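Local coordinates for ketosynthase (Streptomyces sp. MSC090213JE08, PDB 6KXD), which probably extends acyl chains carried on acyl carrier protein by decarboxylative condensation with malonyl units, as a ketosynthase of the thiolase-like superfamily, at residues V290-H301 with D384-S393. Numbering follows the deposited sequence.
Sequences VEQEEIDFISAH and DVRIVQNNSS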
loop_
_atom_site.group_PDB
_atom_site.type_symbol
_atom_site.label_atom_id
_atom_site.label_comp_id
_atom_site.label_asym_id
_atom_site.label_seq_id
_atom_site.Cartn_x
_atom_site.Cartn_y
_atom_site.Cartn_z
ATOM N N VAL A 290 -7.682 -24.193 -9.214
ATOM C CA VAL A 290 -7.887 -24.101 -10.634
ATOM C C VAL A 290 -6.627 -24.668 -11.308
ATOM O O VAL A 290 -5.519 -24.374 -10.850
ATOM C CB VAL A 290 -8.160 -22.630 -11.004
ATOM C CG1 VAL A 290 -7.748 -22.284 -12.416
ATOM C CG2 VAL A 290 -9.610 -22.240 -10.749
ATOM N N GLU A 291 -6.803 -25.478 -12.374
ATOM C CA GLU A 291 -5.688 -26.083 -13.145
ATOM C C GLU A 291 -5.348 -25.160 -14.317
ATOM O O GLU A 291 -6.197 -24.409 -14.772
ATOM C CB GLU A 291 -6.015 -27.472 -13.711
ATOM C CG GLU A 291 -6.845 -28.373 -12.806
ATOM C CD GLU A 291 -6.155 -28.936 -11.572
ATOM O OE1 GLU A 291 -4.918 -28.755 -11.430
ATOM O OE2 GLU A 291 -6.863 -29.566 -10.755
ATOM N N GLN A 292 -4.091 -25.213 -14.772
ATOM C CA GLN A 292 -3.630 -24.435 -15.911
ATOM C C GLN A 292 -4.635 -24.554 -17.075
ATOM O O GLN A 292 -4.924 -23.561 -17.736
ATOM C CB GLN A 292 -2.244 -24.898 -16.358
ATOM C CG GLN A 292 -1.097 -24.307 -15.553
ATOM C CD GLN A 292 -0.569 -25.207 -14.459
ATOM O OE1 GLN A 292 -1.313 -25.812 -13.697
ATOM N NE2 GLN A 292 0.746 -25.254 -14.330
ATOM N N GLU A 293 -5.154 -25.771 -17.308
ATOM C CA GLU A 293 -6.123 -26.101 -18.407
ATOM C C GLU A 293 -7.335 -25.165 -18.391
ATOM O O GLU A 293 -7.829 -24.786 -19.448
ATOM C CB GLU A 293 -6.663 -27.537 -18.302
ATOM C CG GLU A 293 -5.656 -28.605 -18.694
ATOM C CD GLU A 293 -4.686 -28.960 -17.582
ATOM O OE1 GLU A 293 -5.131 -29.587 -16.610
ATOM O OE2 GLU A 293 -3.504 -28.563 -17.669
ATOM N N GLU A 294 -7.835 -24.843 -17.193
ATOM C CA GLU A 294 -9.148 -24.217 -17.048
ATOM C C GLU A 294 -9.057 -22.706 -17.275
ATOM O O GLU A 294 -10.075 -22.030 -17.281
ATOM C CB GLU A 294 -9.757 -24.454 -15.663
ATOM C CG GLU A 294 -9.741 -25.891 -15.179
ATOM C CD GLU A 294 -10.436 -26.039 -13.837
ATOM O OE1 GLU A 294 -11.630 -25.710 -13.765
ATOM O OE2 GLU A 294 -9.777 -26.429 -12.857
ATOM N N ILE A 295 -7.844 -22.170 -17.454
ATOM C CA ILE A 295 -7.679 -20.727 -17.672
ATOM C C ILE A 295 -7.962 -20.393 -19.144
ATOM O O ILE A 295 -7.301 -20.878 -20.057
ATOM C CB ILE A 295 -6.286 -20.245 -17.229
ATOM C CG1 ILE A 295 -6.058 -20.468 -15.726
ATOM C CG2 ILE A 295 -6.083 -18.798 -17.669
ATOM C CD1 ILE A 295 -7.034 -19.760 -14.810
ATOM N N ASP A 296 -8.943 -19.511 -19.359
ATOM C CA ASP A 296 -9.385 -19.137 -20.691
ATOM C C ASP A 296 -8.447 -18.107 -21.299
ATOM O O ASP A 296 -8.126 -18.205 -22.463
ATOM C CB ASP A 296 -10.848 -18.706 -20.647
ATOM C CG ASP A 296 -11.677 -19.914 -20.262
ATOM O OD1 ASP A 296 -11.432 -20.984 -20.871
ATOM O OD2 ASP A 296 -12.460 -19.819 -19.298
ATOM N N PHE A 297 -8.020 -17.109 -20.518
ATOM C CA PHE A 297 -6.943 -16.234 -20.955
ATOM C C PHE A 297 -6.269 -15.602 -19.725
ATOM O O PHE A 297 -6.800 -15.604 -18.628
ATOM C CB PHE A 297 -7.416 -15.190 -21.982
ATOM C CG PHE A 297 -8.193 -14.017 -21.441
ATOM C CD1 PHE A 297 -9.549 -14.127 -21.186
ATOM C CD2 PHE A 297 -7.556 -12.825 -21.129
ATOM C CE1 PHE A 297 -10.261 -13.053 -20.678
ATOM C CE2 PHE A 297 -8.261 -11.757 -20.595
ATOM C CZ PHE A 297 -9.618 -11.862 -20.400
ATOM N N ILE A 298 -5.057 -15.123 -19.963
ATOM C CA ILE A 298 -4.292 -14.347 -19.033
ATOM C C ILE A 298 -4.389 -12.905 -19.485
ATOM O O ILE A 298 -4.117 -12.599 -20.662
ATOM C CB ILE A 298 -2.836 -14.834 -19.002
ATOM C CG1 ILE A 298 -2.767 -16.303 -18.599
ATOM C CG2 ILE A 298 -1.984 -13.919 -18.121
ATOM C CD1 ILE A 298 -1.472 -17.003 -18.959
ATOM N N SER A 299 -4.791 -12.032 -18.558
ATOM C CA SER A 299 -4.578 -10.606 -18.665
ATOM C C SER A 299 -3.174 -10.327 -18.104
ATOM O O SER A 299 -2.941 -10.399 -16.875
ATOM C CB SER A 299 -5.633 -9.819 -17.911
ATOM O OG SER A 299 -5.262 -8.448 -17.817
ATOM N N ALA A 300 -2.239 -10.089 -19.015
ATOM C CA ALA A 300 -0.839 -9.984 -18.738
ATOM C C ALA A 300 -0.542 -8.644 -18.071
ATOM O O ALA A 300 -1.253 -7.688 -18.292
ATOM C CB ALA A 300 -0.047 -10.133 -20.004
ATOM N N HIS A 301 0.512 -8.615 -17.256
ATOM C CA HIS A 301 1.085 -7.370 -16.782
ATOM C C HIS A 301 1.495 -6.545 -17.999
ATOM O O HIS A 301 1.238 -5.331 -18.090
ATOM C CB HIS A 301 2.269 -7.624 -15.851
ATOM C CG HIS A 301 2.916 -6.361 -15.381
ATOM N ND1 HIS A 301 2.223 -5.371 -14.704
ATOM C CD2 HIS A 301 4.191 -5.949 -15.452
ATOM C CE1 HIS A 301 3.067 -4.393 -14.443
ATOM N NE2 HIS A 301 4.266 -4.736 -14.868
ATOM N N ASP A 384 -15.928 -18.403 -24.770
ATOM C CA ASP A 384 -16.600 -18.886 -23.602
ATOM C C ASP A 384 -15.625 -18.718 -22.430
ATOM O O ASP A 384 -15.047 -19.685 -21.926
ATOM C CB ASP A 384 -17.066 -20.328 -23.790
ATOM C CG ASP A 384 -17.627 -20.929 -22.513
ATOM O OD1 ASP A 384 -18.469 -20.264 -21.880
ATOM O OD2 ASP A 384 -17.177 -22.031 -22.143
ATOM N N VAL A 385 -15.421 -17.464 -22.039
ATOM C CA VAL A 385 -14.465 -17.129 -20.981
ATOM C C VAL A 385 -15.138 -17.380 -19.631
ATOM O O VAL A 385 -16.061 -16.685 -19.229
ATOM C CB VAL A 385 -13.959 -15.689 -21.143
ATOM C CG1 VAL A 385 -13.387 -15.445 -22.527
ATOM C CG2 VAL A 385 -15.040 -14.682 -20.866
ATOM N N ARG A 386 -14.674 -18.420 -18.940
ATOM C CA ARG A 386 -15.215 -18.804 -17.650
ATOM C C ARG A 386 -14.235 -18.417 -16.518
ATOM O O ARG A 386 -14.688 -18.097 -15.441
ATOM C CB ARG A 386 -15.543 -20.303 -17.625
ATOM C CG ARG A 386 -16.626 -20.751 -18.606
ATOM C CD ARG A 386 -16.477 -22.223 -18.979
ATOM N NE ARG A 386 -15.244 -22.497 -19.732
ATOM C CZ ARG A 386 -14.662 -23.693 -19.858
ATOM N NH1 ARG A 386 -15.261 -24.775 -19.388
ATOM N NH2 ARG A 386 -13.479 -23.805 -20.443
ATOM N N ILE A 387 -12.920 -18.498 -16.768
ATOM C CA ILE A 387 -11.895 -18.304 -15.736
ATOM C C ILE A 387 -10.754 -17.498 -16.355
ATOM O O ILE A 387 -10.277 -17.817 -17.455
ATOM C CB ILE A 387 -11.431 -19.659 -15.151
ATOM C CG1 ILE A 387 -12.620 -20.467 -14.611
ATOM C CG2 ILE A 387 -10.350 -19.458 -14.089
ATOM C CD1 ILE A 387 -12.246 -21.777 -13.949
ATOM N N VAL A 388 -10.341 -16.429 -15.660
ATOM C CA VAL A 388 -9.357 -15.521 -16.186
ATOM C C VAL A 388 -8.306 -15.236 -15.103
ATOM O O VAL A 388 -8.617 -15.147 -13.941
ATOM C CB VAL A 388 -9.998 -14.223 -16.697
ATOM C CG1 VAL A 388 -8.961 -13.290 -17.292
ATOM C CG2 VAL A 388 -11.113 -14.487 -17.694
ATOM N N GLN A 389 -7.050 -15.194 -15.537
ATOM C CA GLN A 389 -5.913 -14.810 -14.709
ATOM C C GLN A 389 -5.526 -13.366 -15.050
ATOM O O GLN A 389 -5.388 -12.976 -16.193
ATOM C CB GLN A 389 -4.782 -15.814 -14.902
ATOM C CG GLN A 389 -3.460 -15.381 -14.299
ATOM C CD GLN A 389 -2.400 -16.413 -14.606
ATOM O OE1 GLN A 389 -2.660 -17.611 -14.586
ATOM N NE2 GLN A 389 -1.200 -15.958 -14.893
ATOM N N ASN A 390 -5.391 -12.551 -14.009
ATOM C CA ASN A 390 -4.918 -11.214 -14.173
ATOM C C ASN A 390 -3.589 -11.067 -13.445
ATOM O O ASN A 390 -3.557 -11.131 -12.222
ATOM C CB ASN A 390 -5.927 -10.229 -13.586
ATOM C CG ASN A 390 -5.575 -8.775 -13.795
ATOM O OD1 ASN A 390 -5.290 -8.358 -14.929
ATOM N ND2 ASN A 390 -5.649 -7.992 -12.720
ATOM N N ASN A 391 -2.535 -10.811 -14.221
ATOM C CA ASN A 391 -1.212 -10.716 -13.767
ATOM C C ASN A 391 -0.867 -9.272 -13.438
ATOM O O ASN A 391 -1.338 -8.308 -14.049
ATOM C CB ASN A 391 -0.172 -11.148 -14.796
ATOM C CG ASN A 391 -0.135 -12.639 -15.045
ATOM O OD1 ASN A 391 -0.888 -13.412 -14.461
ATOM N ND2 ASN A 391 0.766 -13.045 -15.921
ATOM N N SER A 392 0.077 -9.146 -12.506
ATOM C CA SER A 392 0.617 -7.878 -12.223
ATOM C C SER A 392 1.944 -8.107 -11.522
ATOM O O SER A 392 2.086 -9.059 -10.759
ATOM C CB SER A 392 -0.330 -7.039 -11.410
ATOM O OG SER A 392 -0.316 -7.467 -10.054
ATOM N N SER A 393 2.911 -7.276 -11.902
ATOM C CA SER A 393 4.230 -7.275 -11.372
ATOM C C SER A 393 4.557 -5.816 -11.133
ATOM O O SER A 393 3.950 -4.946 -11.755
ATOM C CB SER A 393 5.232 -7.918 -12.295
ATOM O OG SER A 393 4.926 -9.289 -12.446
#
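Val388 lays its CG1 over one face of the Phe297 ring, 3.6 Å from the centroid, a CH-pi contact displaced toward the rim, while CG1 of Val385 reaches the same ring obliquely. A chi1 of 77° places Phe297 CG between the backbone N and the carbonyl carbon, bringing the ring under Val388. Over one face of the His301 imidazole, Ser393 N lies near the rim and Ser393 CB makes a CH-pi contact, 4.2 Å from the centroid. At the edge of the Arg386 guanidinium stands Asp296 OD1, a long salt bridge of 3.5 Å from NH2; Asp384 OD2 meets NE well out of the plane, through charge alone.

Asp296 OD2 takes two backbone donors: Arg386 N at 2.6 Å, from above the carboxylate plane, and Ile387 N at 2.9 Å, on the anti side. With an alanine in place of Asp296, these amides would probably lose their shared acceptor, and the guanidinium one carboxylate partner.

Asp296 N donates to Ile387 O at 2.9 Å, and parallel pairing of strands 297-299 and 387-394 follows, Asn391 N reaching Ser299 O at 2.7 Å almost straight (178°). Ser299 OG donates to Asn390 OD1 at 2.9 Å, in the carbonyl plane; Asn174 and Ser342 hold Asn390 ND2. On the opposite face of the sheet, the Gln389 amide runs beside Ile298, NE2 bonded to Asn391 OD1 and OE1 to Tyr320. In this thiolase-like sheet, then, amide, hydroxyl, backbone and carboxylate partners satisfy the buried amides, Glu312 accepting from Asn391 ND2, while Asp296, Arg386 and Asp384 form a salt-bridge network at the other end.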